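Local atomic coordinates of CRISPR protein (Archaeoglobus fulgidus, PDB entry 4MJK), a protein that probably serves as a Cas5-type subunit of the archaeal type I-A Cascade complex, which carries CRISPR RNA to recognise foreign DNA. Residues Val8-Gly13 with Thr116-Leu121; Cys76-Tyr81 with Ile230-Ser235. All blocks are in the same frame, centred on the assembly; numbering follows the deposited sequence.

Contact 1 of 2, residues Val8-Gly13 with Thr116-Leu121; sequences VEFVWG and TILSSL
G13 and I117 face each other as an antiparallel non-hydrogen-bonded pair, with CA atoms 4.3 Å apart. One direct hydrogen bond ties the segments: L118 N donates to W12 O at 3.0 Å. Beyond this pair the strands are held again by backbone bonding of T116 with F14. Two CA-H...O contacts supplement these bonds, I117 CA to W12 O at 3.6 Å and G13 CA to T116 O at 3.3 Å. The strands come so close at G13 that a beta carbon would run into T116 O and I117 CA; its backbone angles would also jam one against the carbonyl of W12.

Two aromatic side chains add packing. L118 reaches CD1 over one face of the F10 ring, 3.8 Å from the centroid and nearest to CG, a CH-pi contact slightly offset toward the rim. W12 holds its indole with CG between its own N and carbonyl carbon (chi1 63°), which swings the six-membered ring toward T116 and I117. There CZ3 lies 3.5 Å from T116 O, obliquely, while I117 CG1 comes to the ring edge, 4.3 Å from CE3. The indole NE1 is satisfied by E154 O, and the ring also meets W12 of the second subunit; I117 packs on I117 of that subunit.

V11 and W12 carry the chain from central strand 2-10 of the large sheet to short strand 13-15, which pairs with 115-120. The order 66-73, 127-134, 2-10, 157-170 is that of the ferredoxin-like fold of RAMP proteins, and strand 115-120 belongs to an insertion between its second and third strands, consistent with the thumb of Cas5 proteins.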
ATOM      1  N   VAL A   8      -9.194  13.745   1.893  1.00 11.45           N
ATOM      2  CA  VAL A   8      -8.016  13.117   2.462  1.00 11.11           C
ATOM      3  C   VAL A   8      -7.292  12.304   1.393  1.00 11.10           C
ATOM      4  O   VAL A   8      -7.888  11.461   0.724  1.00 11.29           O
ATOM      5  CB  VAL A   8      -8.384  12.200   3.644  1.00 11.46           C
ATOM      6  CG1 VAL A   8      -7.120  11.574   4.238  1.00 11.11           C
ATOM      7  CG2 VAL A   8      -9.123  12.981   4.719  1.00 12.27           C
ATOM      8  N   GLU A   9      -6.010  12.594   1.216  1.00  9.99           N
ATOM      9  CA  GLU A   9      -5.168  11.866   0.288  1.00 11.60           C
ATOM     10  C   GLU A   9      -4.369  10.808   1.049  1.00 11.48           C
ATOM     11  O   GLU A   9      -3.752  11.113   2.062  1.00 11.31           O
ATOM     12  CB  GLU A   9      -4.232  12.868  -0.392  1.00 16.40           C
ATOM     13  CG  GLU A   9      -3.214  12.289  -1.333  1.00 19.26           C
ATOM     14  CD  GLU A   9      -2.319  13.385  -1.907  1.00 24.54           C
ATOM     15  OE1 GLU A   9      -1.108  13.383  -1.600  1.00 32.84           O
ATOM     16  OE2 GLU A   9      -2.841  14.257  -2.637  1.00 26.87           O
ATOM     17  N   PHE A  10      -4.389   9.570   0.570  1.00 11.65           N
ATOM     18  CA  PHE A  10      -3.694   8.468   1.245  1.00 11.78           C
ATOM     19  C   PHE A  10      -2.411   8.185   0.485  1.00 11.89           C
ATOM     20  O   PHE A  10      -2.387   8.286  -0.737  1.00 14.32           O
ATOM     21  CB  PHE A  10      -4.565   7.183   1.276  1.00 11.87           C
ATOM     22  CG  PHE A  10      -5.715   7.243   2.262  1.00 10.81           C
ATOM     23  CD1 PHE A  10      -6.793   8.086   2.039  1.00 10.56           C
ATOM     24  CD2 PHE A  10      -5.701   6.469   3.419  1.00 11.57           C
ATOM     25  CE1 PHE A  10      -7.839   8.149   2.944  1.00 11.48           C
ATOM     26  CE2 PHE A  10      -6.738   6.535   4.335  1.00 12.13           C
ATOM     27  CZ  PHE A  10      -7.817   7.378   4.095  1.00 12.58           C
ATOM     28  N   VAL A  11      -1.351   7.838   1.201  1.00 10.86           N
ATOM     29  CA  VAL A  11      -0.128   7.361   0.563  1.00 10.42           C
ATOM     30  C   VAL A  11      -0.379   6.041  -0.171  1.00 13.83           C
ATOM     31  O   VAL A  11       0.010   5.904  -1.335  1.00 11.48           O
ATOM     32  CB  VAL A  11       1.025   7.201   1.596  1.00 13.02           C
ATOM     33  CG1 VAL A  11       2.290   6.580   0.956  1.00 12.03           C
ATOM     34  CG2 VAL A  11       1.351   8.559   2.239  1.00 12.67           C
ATOM     35  N   TRP A  12      -1.025   5.071   0.492  1.00 11.13           N
ATOM     36  CA  TRP A  12      -1.187   3.721  -0.098  1.00 10.30           C
ATOM     37  C   TRP A  12      -2.489   3.003   0.256  1.00 10.19           C
ATOM     38  O   TRP A  12      -2.895   2.081  -0.451  1.00  8.79           O
ATOM     39  CB  TRP A  12      -0.030   2.802   0.342  1.00 11.05           C
ATOM     40  CG  TRP A  12      -0.012   2.578   1.830  1.00 10.35           C
ATOM     41  CD1 TRP A  12       0.643   3.331   2.772  1.00 12.06           C
ATOM     42  CD2 TRP A  12      -0.720   1.563   2.555  1.00 12.13           C
ATOM     43  NE1 TRP A  12       0.401   2.825   4.029  1.00 10.68           N
ATOM     44  CE2 TRP A  12      -0.433   1.744   3.921  1.00 11.44           C
ATOM     45  CE3 TRP A  12      -1.553   0.504   2.177  1.00 11.98           C
ATOM     46  CZ2 TRP A  12      -0.967   0.912   4.920  1.00 13.47           C
ATOM     47  CZ3 TRP A  12      -2.078  -0.320   3.169  1.00 10.25           C
ATOM     48  CH2 TRP A  12      -1.782  -0.108   4.520  1.00 12.33           C
ATOM     49  N   GLY A  13      -3.128   3.394   1.357  1.00 11.32           N
ATOM     50  CA  GLY A  13      -4.225   2.607   1.907  1.00  9.37           C
ATOM     51  C   GLY A  13      -4.226   2.702   3.417  1.00 10.36           C
ATOM     52  O   GLY A  13      -3.716   3.672   3.961  1.00  8.48           O
ATOM     53  N   THR A 116      -5.933  -2.764   3.799  1.00 11.28           N
ATOM     54  CA  THR A 116      -6.566  -2.526   2.508  1.00 10.14           C
ATOM     55  C   THR A 116      -5.781  -1.526   1.690  1.00 12.21           C
ATOM     56  O   THR A 116      -5.401  -0.464   2.194  1.00  9.61           O
ATOM     57  CB  THR A 116      -8.003  -1.999   2.725  1.00 10.87           C
ATOM     58  OG1 THR A 116      -8.769  -3.023   3.358  1.00 11.72           O
ATOM     59  CG2 THR A 116      -8.674  -1.621   1.407  1.00 11.62           C
ATOM     60  N   ILE A 117      -5.518  -1.866   0.430  1.00  8.56           N
ATOM     61  CA  ILE A 117      -4.830  -0.942  -0.465  1.00  8.65           C
ATOM     62  C   ILE A 117      -5.878  -0.056  -1.155  1.00 10.53           C
ATOM     63  O   ILE A 117      -6.960  -0.517  -1.488  1.00  9.52           O
ATOM     64  CB  ILE A 117      -3.977  -1.734  -1.511  1.00 11.59           C
ATOM     65  CG1 ILE A 117      -2.772  -2.380  -0.813  1.00 13.48           C
ATOM     66  CG2 ILE A 117      -3.525  -0.835  -2.667  1.00 13.04           C
ATOM     67  CD1 ILE A 117      -2.007  -3.334  -1.701  1.00 16.74           C
ATOM     68  N   LEU A 118      -5.587   1.223  -1.325  1.00  8.03           N
ATOM     69  CA  LEU A 118      -6.484   2.069  -2.115  1.00 10.97           C
ATOM     70  C   LEU A 118      -5.822   2.305  -3.452  1.00 13.10           C
ATOM     71  O   LEU A 118      -4.766   2.930  -3.528  1.00 12.84           O
ATOM     72  CB  LEU A 118      -6.794   3.386  -1.395  1.00 11.37           C
ATOM     73  CG  LEU A 118      -7.620   3.233  -0.109  1.00 12.04           C
ATOM     74  CD1 LEU A 118      -7.645   4.534   0.702  1.00 12.99           C
ATOM     75  CD2 LEU A 118      -9.070   2.758  -0.414  1.00 13.03           C
ATOM     76  N   SER A 119      -6.410   1.739  -4.499  1.00 12.99           N
ATOM     77  CA  SER A 119      -5.835   1.824  -5.841  1.00 16.43           C
ATOM     78  C   SER A 119      -6.404   3.032  -6.582  1.00 13.96           C
ATOM     79  O   SER A 119      -7.603   3.112  -6.835  1.00 14.87           O
ATOM     80  CB  SER A 119      -6.164   0.570  -6.659  1.00 15.25           C
ATOM     81  OG  SER A 119      -5.865  -0.618  -5.953  1.00 18.61           O
ATOM     82  N   SER A 120      -5.544   3.962  -6.944  1.00 13.34           N
ATOM     83  CA  SER A 120      -5.986   5.117  -7.690  1.00 15.28           C
ATOM     84  C   SER A 120      -6.387   4.743  -9.116  1.00 18.32           C
ATOM     85  O   SER A 120      -5.768   3.882  -9.757  1.00 15.33           O
ATOM     86  CB  SER A 120      -4.896   6.178  -7.718  1.00 16.67           C
ATOM     87  OG  SER A 120      -5.358   7.322  -8.412  1.00 21.86           O
ATOM     88  N   LEU A 121      -7.425   5.408  -9.611  1.00 16.25           N
ATOM     89  CA  LEU A 121      -7.893   5.216 -10.976  1.00 15.86           C
ATOM     90  C   LEU A 121      -7.293   6.255 -11.925  1.00 19.85           C
ATOM     91  O   LEU A 121      -7.556   6.230 -13.123  1.00 20.71           O
ATOM     92  CB  LEU A 121      -9.423   5.287 -11.030  1.00 17.68           C
ATOM     93  CG  LEU A 121     -10.077   4.190 -10.193  1.00 19.28           C
ATOM     94  CD1 LEU A 121     -11.586   4.402 -10.064  1.00 20.91           C
ATOM     95  CD2 LEU A 121      -9.743   2.812 -10.768  1.00 20.38           C
TER

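Contact 2 of 2, residues Cys76-Tyr81 with Ile230-Ser235; sequences CTPLRY and IPIMTS
T77 and M233, a selenomethionine, are joined through the threonine side chain. Its CB lies 3.5 Å from M233 O. From there OG1, placed anti to the backbone N (chi1 -163°), donates a hydrogen bond to the same oxygen at 3.1 Å, coming in nearly along the C=O axis. OG1 also touches I232 CG2 at 3.8 Å, the two side chains crossing at about a right angle. A valine at T77 would probably leave the M233 carbonyl without its direct hydrogen bond from strand 76-80. No beta pairing joins the segments: strand 76-80 is an edge strand of a small three-stranded antiparallel sheet, bonded to strand 115-120, and it meets the chain just after strand 225-231 leaves a second three-stranded sheet. A water fills the step between the backbones, donating to C76 O at 2.8 Å and accepting from M233 N at 2.9 Å. M233 sets its CB 3.6 Å from C76 O and its SE 3.9 Å from C76 N, a buried amide with no hydrogen-bonding partner in the model. At the other end of the contact the P78 ring is brushed by I232, with CG and CD1 4.2 Å apart, while the backbone of I232 bonds to R195.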
ATOM      1  N   CYS A  76     -10.510   6.483  -6.499  1.00 12.70           N
ATOM      2  CA  CYS A  76      -9.842   5.244  -6.137  1.00 14.76           C
ATOM      3  C   CYS A  76     -10.833   4.133  -5.839  1.00 15.36           C
ATOM      4  O   CYS A  76     -12.041   4.366  -5.674  1.00 13.15           O
ATOM      5  CB  CYS A  76      -8.889   5.462  -4.948  1.00 12.92           C
ATOM      6  SG  CYS A  76      -9.696   5.934  -3.384  1.00 14.23           S
ATOM      7  N   THR A  77     -10.305   2.918  -5.792  1.00 13.28           N
ATOM      8  CA  THR A  77     -11.109   1.742  -5.517  1.00 14.00           C
ATOM      9  C   THR A  77     -10.312   0.879  -4.512  1.00 13.95           C
ATOM     10  O   THR A  77      -9.094   0.690  -4.658  1.00 14.38           O
ATOM     11  CB  THR A  77     -11.425   0.984  -6.841  1.00 18.45           C
ATOM     12  OG1 THR A  77     -12.523   0.069  -6.648  1.00 25.23           O
ATOM     13  CG2 THR A  77     -10.221   0.217  -7.307  1.00 18.57           C
ATOM     14  N   PRO A  78     -10.980   0.383  -3.465  1.00 14.04           N
ATOM     15  CA  PRO A  78     -10.244  -0.379  -2.438  1.00 10.54           C
ATOM     16  C   PRO A  78      -9.881  -1.776  -2.908  1.00 14.08           C
ATOM     17  O   PRO A  78     -10.609  -2.393  -3.690  1.00 16.18           O
ATOM     18  CB  PRO A  78     -11.239  -0.476  -1.278  1.00 12.54           C
ATOM     19  CG  PRO A  78     -12.378   0.511  -1.632  1.00 14.94           C
ATOM     20  CD  PRO A  78     -12.397   0.564  -3.119  1.00 14.38           C
ATOM     21  N   LEU A  79      -8.753  -2.285  -2.438  1.00 11.20           N
ATOM     22  CA  LEU A  79      -8.374  -3.651  -2.762  1.00 13.36           C
ATOM     23  C   LEU A  79      -7.977  -4.288  -1.442  1.00 11.83           C
ATOM     24  O   LEU A  79      -6.901  -4.023  -0.927  1.00 11.85           O
ATOM     25  CB  LEU A  79      -7.204  -3.654  -3.763  1.00 13.77           C
ATOM     26  CG  LEU A  79      -6.655  -5.018  -4.176  1.00 16.76           C
ATOM     27  CD1 LEU A  79      -7.696  -5.801  -4.965  1.00 20.43           C
ATOM     28  CD2 LEU A  79      -5.352  -4.866  -4.994  1.00 19.97           C
ATOM     29  N   ARG A  80      -8.875  -5.081  -0.868  1.00 10.54           N
ATOM     30  CA  ARG A  80      -8.632  -5.648   0.451  1.00 13.65           C
ATOM     31  C   ARG A  80      -7.568  -6.729   0.332  1.00 15.24           C
ATOM     32  O   ARG A  80      -7.471  -7.394  -0.700  1.00 13.53           O
ATOM     33  CB  ARG A  80      -9.920  -6.232   1.023  1.00 12.95           C
ATOM     34  CG  ARG A  80     -11.041  -5.217   1.146  1.00 13.89           C
ATOM     35  CD  ARG A  80     -12.349  -5.917   1.451  1.00 15.74           C
ATOM     36  NE  ARG A  80     -12.719  -6.832   0.377  1.00 16.47           N
ATOM     37  CZ  ARG A  80     -13.628  -7.794   0.497  1.00 25.89           C
ATOM     38  NH1 ARG A  80     -14.263  -7.971   1.655  1.00 24.17           N
ATOM     39  NH2 ARG A  80     -13.894  -8.587  -0.534  1.00 23.90           N
ATOM     40  N   TYR A  81      -6.766  -6.917   1.372  1.00 13.75           N
ATOM     41  CA  TYR A  81      -5.782  -7.990   1.282  1.00 14.95           C
ATOM     42  C   TYR A  81      -6.486  -9.338   1.209  1.00 18.13           C
ATOM     43  O   TYR A  81      -5.948 -10.310   0.680  1.00 18.42           O
ATOM     44  CB  TYR A  81      -4.745  -7.927   2.403  1.00 16.56           C
ATOM     45  CG  TYR A  81      -3.437  -7.345   1.915  1.00 15.17           C
ATOM     46  CD1 TYR A  81      -3.167  -5.992   2.052  1.00 16.10           C
ATOM     47  CD2 TYR A  81      -2.487  -8.145   1.280  1.00 18.39           C
ATOM     48  CE1 TYR A  81      -1.981  -5.451   1.590  1.00 15.82           C
ATOM     49  CE2 TYR A  81      -1.288  -7.612   0.809  1.00 16.54           C
ATOM     50  CZ  TYR A  81      -1.049  -6.262   0.968  1.00 19.88           C
ATOM     51  OH  TYR A  81       0.128  -5.706   0.526  1.00 19.18           O
ATOM     52  N   ILE A 230     -21.994   1.284   1.233  1.00  8.96           N
ATOM     53  CA  ILE A 230     -20.790   2.042   0.890  1.00  8.92           C
ATOM     54  C   ILE A 230     -20.602   2.024  -0.615  1.00 10.12           C
ATOM     55  O   ILE A 230     -20.782   0.979  -1.257  1.00 11.94           O
ATOM     56  CB  ILE A 230     -19.512   1.452   1.569  1.00  9.86           C
ATOM     57  CG1 ILE A 230     -19.414  -0.056   1.313  1.00 10.86           C
ATOM     58  CG2 ILE A 230     -19.542   1.713   3.085  1.00 10.01           C
ATOM     59  CD1 ILE A 230     -18.106  -0.708   1.762  1.00 11.46           C
ATOM     60  N   PRO A 231     -20.239   3.174  -1.194  1.00  8.93           N
ATOM     61  CA  PRO A 231     -20.052   3.192  -2.646  1.00 10.92           C
ATOM     62  C   PRO A 231     -18.658   2.693  -3.038  1.00 13.41           C
ATOM     63  O   PRO A 231     -17.671   2.959  -2.333  1.00 12.54           O
ATOM     64  CB  PRO A 231     -20.200   4.671  -2.988  1.00 11.85           C
ATOM     65  CG  PRO A 231     -19.637   5.381  -1.771  1.00  9.70           C
ATOM     66  CD  PRO A 231     -20.032   4.502  -0.584  1.00  9.22           C
ATOM     67  N   ILE A 232     -18.598   1.976  -4.157  1.00 11.81           N
ATOM     68  CA  ILE A 232     -17.357   1.448  -4.699  1.00 13.54           C
ATOM     69  C   ILE A 232     -17.274   1.909  -6.154  1.00 14.43           C
ATOM     70  O   ILE A 232     -18.057   1.497  -7.011  1.00 12.93           O
ATOM     71  CB  ILE A 232     -17.310  -0.090  -4.656  1.00 16.03           C
ATOM     72  CG1 ILE A 232     -17.565  -0.622  -3.229  1.00 18.04           C
ATOM     73  CG2 ILE A 232     -15.996  -0.599  -5.272  1.00 17.99           C
ATOM     74  CD1 ILE A 232     -16.392  -0.575  -2.332  1.00 15.93           C
HETATM   75  N   MSE A 233     -16.324   2.791  -6.407  1.00 13.16           N
HETATM   76  CA  MSE A 233     -16.131   3.397  -7.709  1.00 17.04           C
HETATM   77  C   MSE A 233     -15.495   2.375  -8.642  1.00 20.46           C
HETATM   78  O   MSE A 233     -14.524   1.716  -8.266  1.00 20.56           O
HETATM   79  CB  MSE A 233     -15.187   4.586  -7.509  1.00 18.53           C
HETATM   80  CG  MSE A 233     -15.032   5.533  -8.651  1.00 27.56           C
HETATM   81 SE   MSE A 233     -14.044   7.087  -7.986  0.50 21.68          SE
HETATM   82  CE  MSE A 233     -15.540   8.340  -7.837  1.00 28.45           C
ATOM     83  N   THR A 234     -16.040   2.227  -9.845  1.00 20.40           N
ATOM     84  CA  THR A 234     -15.473   1.297 -10.822  1.00 22.52           C
ATOM     85  C   THR A 234     -14.802   2.021 -11.985  1.00 25.80           C
ATOM     86  O   THR A 234     -14.112   1.405 -12.792  1.00 31.34           O
ATOM     87  CB  THR A 234     -16.536   0.336 -11.387  1.00 23.65           C
ATOM     88  OG1 THR A 234     -17.669   1.082 -11.846  1.00 30.75           O
ATOM     89  CG2 THR A 234     -16.986  -0.644 -10.317  1.00 28.79           C
ATOM     90  N   SER A 235     -15.014   3.327 -12.070  1.00 24.36           N
ATOM     91  CA  SER A 235     -14.447   4.130 -13.142  1.00 27.49           C
ATOM     92  C   SER A 235     -14.227   5.529 -12.622  1.00 26.99           C
ATOM     93  O   SER A 235     -15.009   6.030 -11.802  1.00 26.59           O
ATOM     94  CB  SER A 235     -15.401   4.167 -14.346  1.00 30.00           C
ATOM     95  OG  SER A 235     -15.153   5.290 -15.187  1.00 32.20           O
TER
HETATM   96  O   HOH W   1     -14.256   3.247  -4.399  1.00 10.47           O

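Both contacts are buried, but contact 1 wholly so, whereas in contact 2 T77 is partly exposed. They share one small sheet: 115-120 is its middle strand, flanked by 13-15 in contact 1 and by 76-80 in contact 2. The two meet directly through probable backbone hydrogen bonds, L79 N to I117 O at 2.7 Å and S119 N to T77 O at 2.9 Å. Contact 1 combines strand pairing with aromatic and aliphatic packing where the chain leaves the ferredoxin-like sheet; contact 2 has no strand pairing and relies on a hydroxyl and a bridging water. Both also touch the second subunit: Y81 OH of one subunit hydrogen-bonds with S119 OG and L118 O of the other.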